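Local atomic coordinates of uncharacterized protein POB3N (Chaetomium thermophilum var. thermophilum, PDB entry 4KHB), a protein that probably acts, as a subunit of the histone chaperone FACT, in reorganising nucleosomes during transcription, replication and repair, this fragment being its N-terminal PH-like part. Residues F10-D16 with V72-F78; F26-L31 with I89-Y94; K101-R106 with V124-A129. One frame throughout, in Å; residues are numbered along the deposited sequence.

Interaction 1 of 3, residues F10-D16 with V72-F78; sequences FDHIYLD and VIQLDGF
With CG1 beside its own backbone N (chi1 -55°), Ile-13 sends CD1 over the middle of the Phe-78 ring, 3.7 Å from the ring centroid, a CH-pi contact. Its other branch, CG2, rests on Leu-75 CB. Phe-10 also has its ring beside the backbone N (chi1 -65°) and offers its face to the edge of Phe-78, a T-shaped pair in which Phe-78 CE1 comes 3.7 Å from Phe-10 CG. Leu-15 turns CD2 onto Ile-73 CG2 (3.6 Å) and Leu-75 CD2. Phe-10, Ile-13, Leu-75 and Phe-78 are buried in the N-terminal PH domain, where Leu-86 of helix 83-92 packs on both phenylalanines. The chain turns a corner at His-12, leaving the sheet of strand 8-11 for that of strand 13-15, which runs antiparallel to strand 72-78. Tyr-14 and Asp-76 form a hydrogen-bonded pair, Tyr-14 N giving a nearly straight bond to Asp-76 O (2.9 Å). On their face of the sheet Asp-76 OD1 touches Tyr-14 CB at 3.3 Å. Gly-77 and Phe-78 both face Tyr-61 in a G1 bulge; a side chain on the glycine would strike His-12 O. Asp-16 N binds Gln-74 O (2.7 Å), while Asp-16 OD1 receives Gln-74 N on its syn side, 29° out of the carboxylate plane. That oxygen also pairs with Lys-170, which bonds Gln-74 OE1 as well.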
loop_
_atom_site.group_PDB
_atom_site.type_symbol
_atom_site.label_atom_id
_atom_site.label_comp_id
_atom_site.label_asym_id
_atom_site.label_seq_id
_atom_site.Cartn_x
_atom_site.Cartn_y
_atom_site.Cartn_z
ATOM N N PHE H 10 16.622 14.503 -10.738
ATOM C CA PHE H 10 15.652 14.821 -9.701
ATOM C C PHE H 10 16.261 14.458 -8.355
ATOM O O PHE H 10 16.814 13.367 -8.192
ATOM C CB PHE H 10 14.349 14.051 -9.926
ATOM C CG PHE H 10 13.621 14.440 -11.182
ATOM C CD1 PHE H 10 13.904 13.819 -12.393
ATOM C CD2 PHE H 10 12.654 15.434 -11.152
ATOM C CE1 PHE H 10 13.228 14.182 -13.550
ATOM C CE2 PHE H 10 11.976 15.800 -12.300
ATOM C CZ PHE H 10 12.262 15.174 -13.502
ATOM N N ASP H 11 16.167 15.371 -7.395
ATOM C CA ASP H 11 16.818 15.170 -6.107
ATOM C C ASP H 11 15.853 14.706 -5.023
ATOM O O ASP H 11 14.638 14.885 -5.143
ATOM C CB ASP H 11 17.522 16.458 -5.673
ATOM C CG ASP H 11 18.990 16.471 -6.054
ATOM O OD1 ASP H 11 19.666 15.440 -5.847
ATOM O OD2 ASP H 11 19.467 17.507 -6.560
ATOM N N HIS H 12 16.409 14.102 -3.974
ATOM C CA HIS H 12 15.643 13.675 -2.803
ATOM C C HIS H 12 14.585 12.625 -3.141
ATOM O O HIS H 12 13.423 12.753 -2.749
ATOM C CB HIS H 12 15.007 14.873 -2.088
ATOM C CG HIS H 12 14.737 14.631 -0.636
ATOM N ND1 HIS H 12 15.732 14.318 0.264
ATOM C CD2 HIS H 12 13.582 14.649 0.070
ATOM C CE1 HIS H 12 15.202 14.153 1.464
ATOM N NE2 HIS H 12 13.899 14.350 1.373
ATOM N N ILE H 13 14.993 11.582 -3.859
ATOM C CA ILE H 13 14.066 10.539 -4.280
ATOM C C ILE H 13 14.374 9.218 -3.571
ATOM O O ILE H 13 15.538 8.826 -3.456
ATOM C CB ILE H 13 14.116 10.337 -5.810
ATOM C CG1 ILE H 13 13.861 11.664 -6.534
ATOM C CG2 ILE H 13 13.122 9.266 -6.247
ATOM C CD1 ILE H 13 12.525 12.310 -6.194
ATOM N N TYR H 14 13.333 8.538 -3.096
ATOM C CA TYR H 14 13.498 7.242 -2.445
ATOM C C TYR H 14 13.200 6.118 -3.433
ATOM O O TYR H 14 12.186 6.151 -4.138
ATOM C CB TYR H 14 12.578 7.123 -1.224
ATOM C CG TYR H 14 12.776 8.189 -0.168
ATOM C CD1 TYR H 14 12.104 9.404 -0.240
ATOM C CD2 TYR H 14 13.622 7.971 0.911
ATOM C CE1 TYR H 14 12.277 10.373 0.730
ATOM C CE2 TYR H 14 13.798 8.933 1.885
ATOM C CZ TYR H 14 13.126 10.131 1.788
ATOM O OH TYR H 14 13.302 11.093 2.757
ATOM N N LEU H 15 14.086 5.128 -3.487
ATOM C CA LEU H 15 13.906 3.999 -4.393
ATOM C C LEU H 15 13.431 2.773 -3.616
ATOM O O LEU H 15 14.131 2.285 -2.724
ATOM C CB LEU H 15 15.213 3.717 -5.153
ATOM C CG LEU H 15 15.387 2.517 -6.095
ATOM C CD1 LEU H 15 15.950 1.308 -5.361
ATOM C CD2 LEU H 15 14.088 2.157 -6.806
ATOM N N ASP H 16 12.250 2.276 -3.986
ATOM C CA ASP H 16 11.652 1.085 -3.374
ATOM C C ASP H 16 11.626 1.113 -1.844
ATOM O O ASP H 16 12.112 0.190 -1.186
ATOM C CB ASP H 16 12.330 -0.192 -3.888
ATOM C CG ASP H 16 11.915 -0.539 -5.308
ATOM O OD1 ASP H 16 10.820 -0.107 -5.733
ATOM O OD2 ASP H 16 12.683 -1.239 -6.000
ATOM N N VAL H 72 7.826 -4.139 -10.313
ATOM C CA VAL H 72 7.553 -2.718 -10.103
ATOM C C VAL H 72 8.727 -1.975 -9.461
ATOM O O VAL H 72 9.359 -2.477 -8.528
ATOM C CB VAL H 72 6.265 -2.482 -9.267
ATOM C CG1 VAL H 72 5.031 -2.822 -10.077
ATOM C CG2 VAL H 72 6.301 -3.295 -7.984
ATOM N N ILE H 73 9.017 -0.783 -9.975
ATOM C CA ILE H 73 10.034 0.084 -9.386
ATOM C C ILE H 73 9.332 1.320 -8.837
ATOM O O ILE H 73 8.672 2.051 -9.581
ATOM C CB ILE H 73 11.090 0.509 -10.426
ATOM C CG1 ILE H 73 11.763 -0.726 -11.027
ATOM C CG2 ILE H 73 12.140 1.412 -9.783
ATOM C CD1 ILE H 73 12.496 -1.580 -10.003
ATOM N N GLN H 74 9.464 1.544 -7.532
ATOM C CA GLN H 74 8.798 2.664 -6.880
ATOM C C GLN H 74 9.749 3.812 -6.553
ATOM O O GLN H 74 10.703 3.649 -5.789
ATOM C CB GLN H 74 8.079 2.182 -5.613
ATOM C CG GLN H 74 6.826 1.359 -5.886
ATOM C CD GLN H 74 6.310 0.647 -4.652
ATOM O OE1 GLN H 74 6.495 -0.561 -4.492
ATOM N NE2 GLN H 74 5.671 1.396 -3.763
ATOM N N LEU H 75 9.476 4.970 -7.150
ATOM C CA LEU H 75 10.230 6.184 -6.875
ATOM C C LEU H 75 9.309 7.272 -6.324
ATOM O O LEU H 75 8.535 7.869 -7.083
ATOM C CB LEU H 75 10.894 6.682 -8.161
ATOM C CG LEU H 75 11.828 5.725 -8.904
ATOM C CD1 LEU H 75 12.005 6.168 -10.346
ATOM C CD2 LEU H 75 13.174 5.644 -8.217
ATOM N N ASP H 76 9.381 7.534 -5.019
ATOM C CA ASP H 76 8.576 8.611 -4.439
ATOM C C ASP H 76 9.465 9.701 -3.834
ATOM O O ASP H 76 10.644 9.472 -3.553
ATOM C CB ASP H 76 7.534 8.090 -3.431
ATOM C CG ASP H 76 8.154 7.409 -2.225
ATOM O OD1 ASP H 76 9.390 7.235 -2.191
ATOM O OD2 ASP H 76 7.395 7.046 -1.301
ATOM N N GLY H 77 8.886 10.881 -3.633
ATOM C CA GLY H 77 9.618 12.026 -3.123
ATOM C C GLY H 77 9.630 13.147 -4.142
ATOM O O GLY H 77 10.225 14.204 -3.917
ATOM N N PHE H 78 8.956 12.926 -5.266
ATOM C CA PHE H 78 8.832 13.960 -6.283
ATOM C C PHE H 78 7.900 15.061 -5.795
ATOM O O PHE H 78 7.045 14.832 -4.936
ATOM C CB PHE H 78 8.296 13.378 -7.591
ATOM C CG PHE H 78 9.247 12.442 -8.280
ATOM C CD1 PHE H 78 10.257 12.933 -9.097
ATOM C CD2 PHE H 78 9.108 11.069 -8.138
ATOM C CE1 PHE H 78 11.128 12.072 -9.743
ATOM C CE2 PHE H 78 9.974 10.200 -8.782
ATOM C CZ PHE H 78 10.986 10.701 -9.586
#

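Interaction 2 of 3, residues F26-L31 with I89-Y94; sequences FAENGL and IFKNWY
Phe-26, Trp-93 and Tyr-94 carry the contact between the hairpin of strands 22-27 and 30-35 and residues 89-94, in and after the PH domain's C-terminal helix 83-92. Phe-26 points at the helix: its CB meets Ile-89 CG2 (3.9 Å), and its CE1 lies 4.1 Å from Phe-90 CE1, the two rings being oblique at 61°. Trp-93 lies against the type I turn from Ala-27 to Gly-30. One face of the indole takes the Ala-27 carbonyl carbon toward its rim and Glu-28 CG over the five-membered ring, a CH-pi contact 3.5 Å from that ring's centroid. In the benzo ring, CZ3 reaches Phe-26 O at 3.3 Å. Tyr-94 brings its hydroxyl in at the edge of the Phe-26 ring, OH to CD1 3.6 Å, and donates to Ala-27 O (2.8 Å) in the carbonyl plane. The ring of Tyr-94 lays CD2 over the rim of a Phe-90 face. Ala-27 O thus accepts two bonds, from Tyr-94 OH and, within the turn, from Gly-30 N. One directional bond set among aromatic and aliphatic surfaces would probably fix where the turn sits against residues 89-94, with the buried phenol's proton satisfied by the carbonyl.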
loop_
_atom_site.group_PDB
_atom_site.type_symbol
_atom_site.label_atom_id
_atom_site.label_comp_id
_atom_site.label_asym_id
_atom_site.label_seq_id
_atom_site.Cartn_x
_atom_site.Cartn_y
_atom_site.Cartn_z
ATOM N N PHE H 26 17.363 10.586 -15.347
ATOM C CA PHE H 26 16.733 9.999 -16.522
ATOM C C PHE H 26 17.539 10.316 -17.791
ATOM O O PHE H 26 17.973 11.455 -17.998
ATOM C CB PHE H 26 15.295 10.494 -16.650
ATOM C CG PHE H 26 14.388 9.994 -15.559
ATOM C CD1 PHE H 26 13.752 8.767 -15.678
ATOM C CD2 PHE H 26 14.166 10.753 -14.417
ATOM C CE1 PHE H 26 12.914 8.301 -14.678
ATOM C CE2 PHE H 26 13.328 10.296 -13.413
ATOM C CZ PHE H 26 12.701 9.069 -13.543
ATOM N N ALA H 27 17.748 9.294 -18.623
ATOM C CA ALA H 27 18.408 9.444 -19.922
ATOM C C ALA H 27 17.653 8.639 -20.968
ATOM O O ALA H 27 16.748 7.876 -20.632
ATOM C CB ALA H 27 19.855 8.990 -19.860
ATOM N N GLU H 28 18.034 8.810 -22.230
ATOM C CA GLU H 28 17.428 8.072 -23.336
ATOM C C GLU H 28 17.482 6.548 -23.189
ATOM O O GLU H 28 16.564 5.850 -23.619
ATOM C CB GLU H 28 18.057 8.496 -24.668
ATOM C CG GLU H 28 17.121 9.293 -25.570
ATOM C CD GLU H 28 17.797 9.798 -26.831
ATOM O OE1 GLU H 28 18.998 9.516 -27.020
ATOM O OE2 GLU H 28 17.125 10.477 -27.637
ATOM N N ASN H 29 18.555 6.035 -22.590
ATOM C CA ASN H 29 18.751 4.586 -22.519
ATOM C C ASN H 29 18.209 3.933 -21.244
ATOM O O ASN H 29 18.273 2.709 -21.099
ATOM C CB ASN H 29 20.234 4.228 -22.697
ATOM C CG ASN H 29 21.110 4.786 -21.593
ATOM O OD1 ASN H 29 20.948 5.930 -21.169
ATOM N ND2 ASN H 29 22.050 3.976 -21.122
ATOM N N GLY H 30 17.685 4.739 -20.322
ATOM C CA GLY H 30 17.109 4.207 -19.095
ATOM C C GLY H 30 17.278 5.114 -17.888
ATOM O O GLY H 30 17.537 6.309 -18.042
ATOM N N LEU H 31 17.116 4.561 -16.686
ATOM C CA LEU H 31 17.212 5.378 -15.475
ATOM C C LEU H 31 18.218 4.827 -14.468
ATOM O O LEU H 31 18.436 3.614 -14.380
ATOM C CB LEU H 31 15.826 5.639 -14.849
ATOM C CG LEU H 31 15.263 5.102 -13.518
ATOM C CD1 LEU H 31 15.262 3.592 -13.447
ATOM C CD2 LEU H 31 15.931 5.697 -12.276
ATOM N N ILE H 89 9.580 13.027 -20.372
ATOM C CA ILE H 89 10.620 12.005 -20.339
ATOM C C ILE H 89 10.099 10.642 -20.786
ATOM O O ILE H 89 10.653 10.026 -21.695
ATOM C CB ILE H 89 11.215 11.866 -18.920
ATOM C CG1 ILE H 89 11.998 13.119 -18.532
ATOM C CG2 ILE H 89 12.098 10.629 -18.820
ATOM C CD1 ILE H 89 12.376 13.154 -17.068
ATOM N N PHE H 90 9.031 10.178 -20.144
ATOM C CA PHE H 90 8.462 8.867 -20.443
ATOM C C PHE H 90 7.880 8.770 -21.854
ATOM O O PHE H 90 7.953 7.718 -22.488
ATOM C CB PHE H 90 7.426 8.466 -19.387
ATOM C CG PHE H 90 8.030 7.867 -18.147
ATOM C CD1 PHE H 90 8.439 8.676 -17.094
ATOM C CD2 PHE H 90 8.210 6.492 -18.043
ATOM C CE1 PHE H 90 9.003 8.125 -15.956
ATOM C CE2 PHE H 90 8.777 5.934 -16.907
ATOM C CZ PHE H 90 9.172 6.753 -15.862
ATOM N N LYS H 91 7.296 9.862 -22.339
ATOM C CA LYS H 91 6.710 9.863 -23.677
ATOM C C LYS H 91 7.778 9.923 -24.769
ATOM O O LYS H 91 7.775 9.108 -25.693
ATOM C CB LYS H 91 5.715 11.018 -23.844
ATOM C CG LYS H 91 5.057 11.065 -25.222
ATOM C CD LYS H 91 4.032 12.184 -25.334
ATOM C CE LYS H 91 4.697 13.546 -25.433
ATOM N NZ LYS H 91 4.600 14.294 -24.152
ATOM N N ASN H 92 8.691 10.883 -24.660
ATOM C CA ASN H 92 9.709 11.094 -25.689
ATOM C C ASN H 92 10.802 10.024 -25.721
ATOM O O ASN H 92 11.298 9.672 -26.790
ATOM C CB ASN H 92 10.346 12.482 -25.555
ATOM C CG ASN H 92 9.367 13.610 -25.820
ATOM O OD1 ASN H 92 8.275 13.395 -26.348
ATOM N ND2 ASN H 92 9.766 14.826 -25.473
ATOM N N TRP H 93 11.180 9.517 -24.550
ATOM C CA TRP H 93 12.253 8.530 -24.445
ATOM C C TRP H 93 11.772 7.084 -24.325
ATOM O O TRP H 93 12.363 6.177 -24.917
ATOM C CB TRP H 93 13.170 8.867 -23.262
ATOM C CG TRP H 93 14.025 10.085 -23.482
ATOM C CD1 TRP H 93 14.235 10.733 -24.665
ATOM C CD2 TRP H 93 14.780 10.802 -22.493
ATOM N NE1 TRP H 93 15.077 11.804 -24.475
ATOM C CE2 TRP H 93 15.425 11.869 -23.151
ATOM C CE3 TRP H 93 14.972 10.647 -21.117
ATOM C CZ2 TRP H 93 16.248 12.776 -22.478
ATOM C CZ3 TRP H 93 15.787 11.551 -20.451
ATOM C CH2 TRP H 93 16.416 12.598 -21.133
ATOM N N TYR H 94 10.704 6.866 -23.565
ATOM C CA TYR H 94 10.322 5.510 -23.187
ATOM C C TYR H 94 9.061 5.002 -23.892
ATOM O O TYR H 94 8.602 3.889 -23.615
ATOM C CB TYR H 94 10.170 5.410 -21.662
ATOM C CG TYR H 94 11.385 5.904 -20.890
ATOM C CD1 TYR H 94 12.664 5.804 -21.427
ATOM C CD2 TYR H 94 11.250 6.474 -19.630
ATOM C CE1 TYR H 94 13.769 6.257 -20.733
ATOM C CE2 TYR H 94 12.353 6.929 -18.925
ATOM C CZ TYR H 94 13.609 6.816 -19.485
ATOM O OH TYR H 94 14.717 7.265 -18.800
#

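Interaction 3 of 3, residues K101-R106 with V124-A129. With SO4 (sulfate ion), chain P; SO4 (sulfate ion), chain Q.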
loop_
_atom_site.group_PDB
_atom_site.type_symbol
_atom_site.label_atom_id
_atom_site.label_comp_id
_atom_site.label_asym_id
_atom_site.label_seq_id
_atom_site.Cartn_x
_atom_site.Cartn_y
_atom_site.Cartn_z
ATOM N N LYS H 101 -2.893 8.115 -11.757
ATOM C CA LYS H 101 -3.606 7.006 -11.136
ATOM C C LYS H 101 -4.026 7.355 -9.717
ATOM O O LYS H 101 -3.279 7.109 -8.768
ATOM C CB LYS H 101 -2.708 5.766 -11.118
ATOM C CG LYS H 101 -3.443 4.460 -10.836
ATOM C CD LYS H 101 -4.225 3.983 -12.051
ATOM C CE LYS H 101 -4.383 2.469 -12.048
ATOM N NZ LYS H 101 -5.196 1.985 -13.201
ATOM N N GLU H 102 -5.221 7.928 -9.571
ATOM C CA GLU H 102 -5.743 8.249 -8.246
ATOM C C GLU H 102 -6.056 6.991 -7.456
ATOM O O GLU H 102 -6.575 6.010 -7.998
ATOM C CB GLU H 102 -7.015 9.099 -8.330
ATOM C CG GLU H 102 -6.789 10.590 -8.533
ATOM C CD GLU H 102 -8.056 11.397 -8.307
ATOM O OE1 GLU H 102 -8.874 10.996 -7.452
ATOM O OE2 GLU H 102 -8.229 12.441 -8.971
ATOM N N HIS H 103 -5.738 7.025 -6.167
ATOM C CA HIS H 103 -6.108 5.944 -5.267
ATOM C C HIS H 103 -7.367 6.297 -4.481
ATOM O O HIS H 103 -7.664 7.477 -4.268
ATOM C CB HIS H 103 -4.943 5.601 -4.337
ATOM C CG HIS H 103 -3.835 4.855 -5.015
ATOM N ND1 HIS H 103 -3.046 5.418 -5.995
ATOM C CD2 HIS H 103 -3.393 3.585 -4.860
ATOM C CE1 HIS H 103 -2.160 4.528 -6.409
ATOM N NE2 HIS H 103 -2.349 3.408 -5.736
ATOM N N SER H 104 -8.100 5.273 -4.050
ATOM C CA SER H 104 -9.343 5.466 -3.305
ATOM C C SER H 104 -9.064 5.934 -1.879
ATOM O O SER H 104 -8.155 5.424 -1.220
ATOM C CB SER H 104 -10.162 4.169 -3.288
ATOM O OG SER H 104 -11.376 4.345 -2.582
ATOM N N LEU H 105 -9.834 6.914 -1.408
ATOM C CA LEU H 105 -9.623 7.458 -0.069
ATOM C C LEU H 105 -10.828 7.313 0.867
ATOM O O LEU H 105 -10.818 7.859 1.973
ATOM C CB LEU H 105 -9.235 8.939 -0.171
ATOM C CG LEU H 105 -7.897 9.277 -0.841
ATOM C CD1 LEU H 105 -7.708 10.781 -0.935
ATOM C CD2 LEU H 105 -6.742 8.643 -0.092
ATOM N N ARG H 106 -11.859 6.582 0.442
ATOM C CA ARG H 106 -13.071 6.461 1.260
ATOM C C ARG H 106 -12.911 5.531 2.466
ATOM O O ARG H 106 -13.692 5.600 3.418
ATOM C CB ARG H 106 -14.337 6.158 0.438
ATOM C CG ARG H 106 -14.229 5.085 -0.626
ATOM C CD ARG H 106 -14.777 5.615 -1.948
ATOM N NE ARG H 106 -15.913 4.859 -2.474
ATOM C CZ ARG H 106 -16.856 5.379 -3.256
ATOM N NH1 ARG H 106 -16.803 6.658 -3.608
ATOM N NH2 ARG H 106 -17.852 4.623 -3.694
ATOM N N VAL H 124 -11.310 -0.352 -5.216
ATOM C CA VAL H 124 -12.577 0.103 -4.653
ATOM C C VAL H 124 -13.292 0.941 -5.703
ATOM O O VAL H 124 -12.883 2.073 -5.979
ATOM C CB VAL H 124 -12.358 0.946 -3.382
ATOM C CG1 VAL H 124 -13.681 1.478 -2.854
ATOM C CG2 VAL H 124 -11.665 0.121 -2.318
ATOM N N GLN H 125 -14.354 0.381 -6.281
ATOM C CA GLN H 125 -15.034 0.980 -7.432
ATOM C C GLN H 125 -14.049 1.385 -8.529
ATOM O O GLN H 125 -14.080 2.513 -9.029
ATOM C CB GLN H 125 -15.911 2.163 -7.009
ATOM C CG GLN H 125 -17.206 1.731 -6.325
ATOM C CD GLN H 125 -18.183 1.081 -7.290
ATOM O OE1 GLN H 125 -18.297 1.488 -8.448
ATOM N NE2 GLN H 125 -18.886 0.058 -6.820
ATOM N N ASN H 126 -13.168 0.444 -8.865
ATOM C CA ASN H 126 -12.199 0.576 -9.955
ATOM C C ASN H 126 -11.047 1.556 -9.706
ATOM O O ASN H 126 -10.339 1.939 -10.637
ATOM C CB ASN H 126 -12.891 0.848 -11.295
ATOM C CG ASN H 126 -13.309 -0.429 -12.002
ATOM O OD1 ASN H 126 -12.468 -1.172 -12.509
ATOM N ND2 ASN H 126 -14.611 -0.688 -12.039
ATOM N N ARG H 127 -10.861 1.951 -8.450
ATOM C CA ARG H 127 -9.694 2.735 -8.063
ATOM C C ARG H 127 -8.940 2.000 -6.962
ATOM O O ARG H 127 -9.536 1.560 -5.976
ATOM C CB ARG H 127 -10.096 4.146 -7.616
ATOM C CG ARG H 127 -10.724 4.983 -8.722
ATOM C CD ARG H 127 -11.008 6.410 -8.283
ATOM N NE ARG H 127 -11.737 7.151 -9.310
ATOM C CZ ARG H 127 -12.512 8.204 -9.068
ATOM N NH1 ARG H 127 -12.662 8.655 -7.829
ATOM N NH2 ARG H 127 -13.141 8.808 -10.066
ATOM N N PRO H 128 -7.618 1.868 -7.129
ATOM C CA PRO H 128 -6.785 1.086 -6.210
ATOM C C PRO H 128 -6.734 1.679 -4.810
ATOM O O PRO H 128 -6.485 2.873 -4.655
ATOM C CB PRO H 128 -5.396 1.142 -6.862
ATOM C CG PRO H 128 -5.417 2.383 -7.700
ATOM C CD PRO H 128 -6.826 2.486 -8.208
ATOM N N ALA H 129 -6.983 0.853 -3.802
ATOM C CA ALA H 129 -6.773 1.266 -2.422
ATOM C C ALA H 129 -5.327 0.979 -2.041
ATOM O O ALA H 129 -4.670 1.794 -1.387
ATOM C CB ALA H 129 -7.726 0.534 -1.490
HETATM S S SO4 P . -12.546 7.449 -4.136
HETATM O O1 SO4 P . -13.872 7.988 -4.400
HETATM O O2 SO4 P . -11.621 7.870 -5.177
HETATM O O3 SO4 P . -12.077 7.932 -2.848
HETATM O O4 SO4 P . -12.605 5.997 -4.113
HETATM S S SO4 Q . -16.039 10.272 -8.497
HETATM O O1 SO4 Q . -17.127 11.238 -8.493
HETATM O O2 SO4 Q . -15.299 10.365 -9.747
HETATM O O3 SO4 Q . -15.144 10.558 -7.387
HETATM O O4 SO4 Q . -16.582 8.931 -8.350
HETATM O O HOH W 1 -5.617 4.493 -0.764
#
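Lys-101 lays its CG near Pro-128 CG, at the start of a loop that follows strand 98-100. Glu-102 contributes mainly its backbone: Glu-102 O lies 3.5 Å from Pro-128 CD, while its carboxylate stays beyond salt-bridge range of Arg-127, well out of the guanidinium plane. His-103 spreads one ring face over Pro-128 CG, a CH-pi contact 15° off the ring normal, with its NE2 bonded to Glu-131. Ser-104 N donates to Pro-128 O (3.0 Å) from above the carbonyl plane, and a water joins Ser-104 O to Ala-129 O. Residues 124-129 hold the type I' turn from Val-124 to Arg-127 of the hairpin joining strands 119-124 and 127-133, in the SSRP1-family, PH-like region. With OG anti to its N (chi1 -179°), Ser-104 lies against Val-124 CB and donates to sulfate P O4 (2.6 Å). Leu-105 N gives the same ion a straight bond at O3 (2.9 Å). Arg-106, bent at chi2 and chi3, passes Val-124 CG1 and Gln-125 CG and adds a weak bond from NH1 to O1 of sulfate P. A leucine in its place would probably leave that sulfate with less positive charge around it and O1 without this weak donor. Across the site Arg-127 NH1 reaches sulfate P O2 at 3.0 Å, in the guanidinium plane; NH1 also bonds sulfate Q O3, and NH2 bonds sulfate Q O2 (2.7 Å). Both ions probably come from the crystallisation liquor. Backbone bonds from Leu-105 and Arg-106 to the SPT16D chain place this loop at the heterodimer interface.

How the interactions relate
From the N terminus, the chain opens interaction 1 at 10-16, then interaction 2 at 26-31. Strand 72-78 closes the first loop and residues 89-94 the second, so the two cross. Interaction 1 pairs the outermost strand 13-15 with strand 72-78 in one sheet and, through Phe-10, brings strand 8-11 of the other against it; interaction 2 fastens that other sheet to helix 83-92. They touch where Phe-10 CE1 packs on Phe-26 CD2 (3.7 Å) and Ile-89 CD1, so that their apolar groups meet inside the PH domain. Interaction 3 follows in series, about 9 Å from interaction 1 at the nearest atoms, and ties the loop after strand 98-100 to the hairpin of strands 119-124 and 127-133.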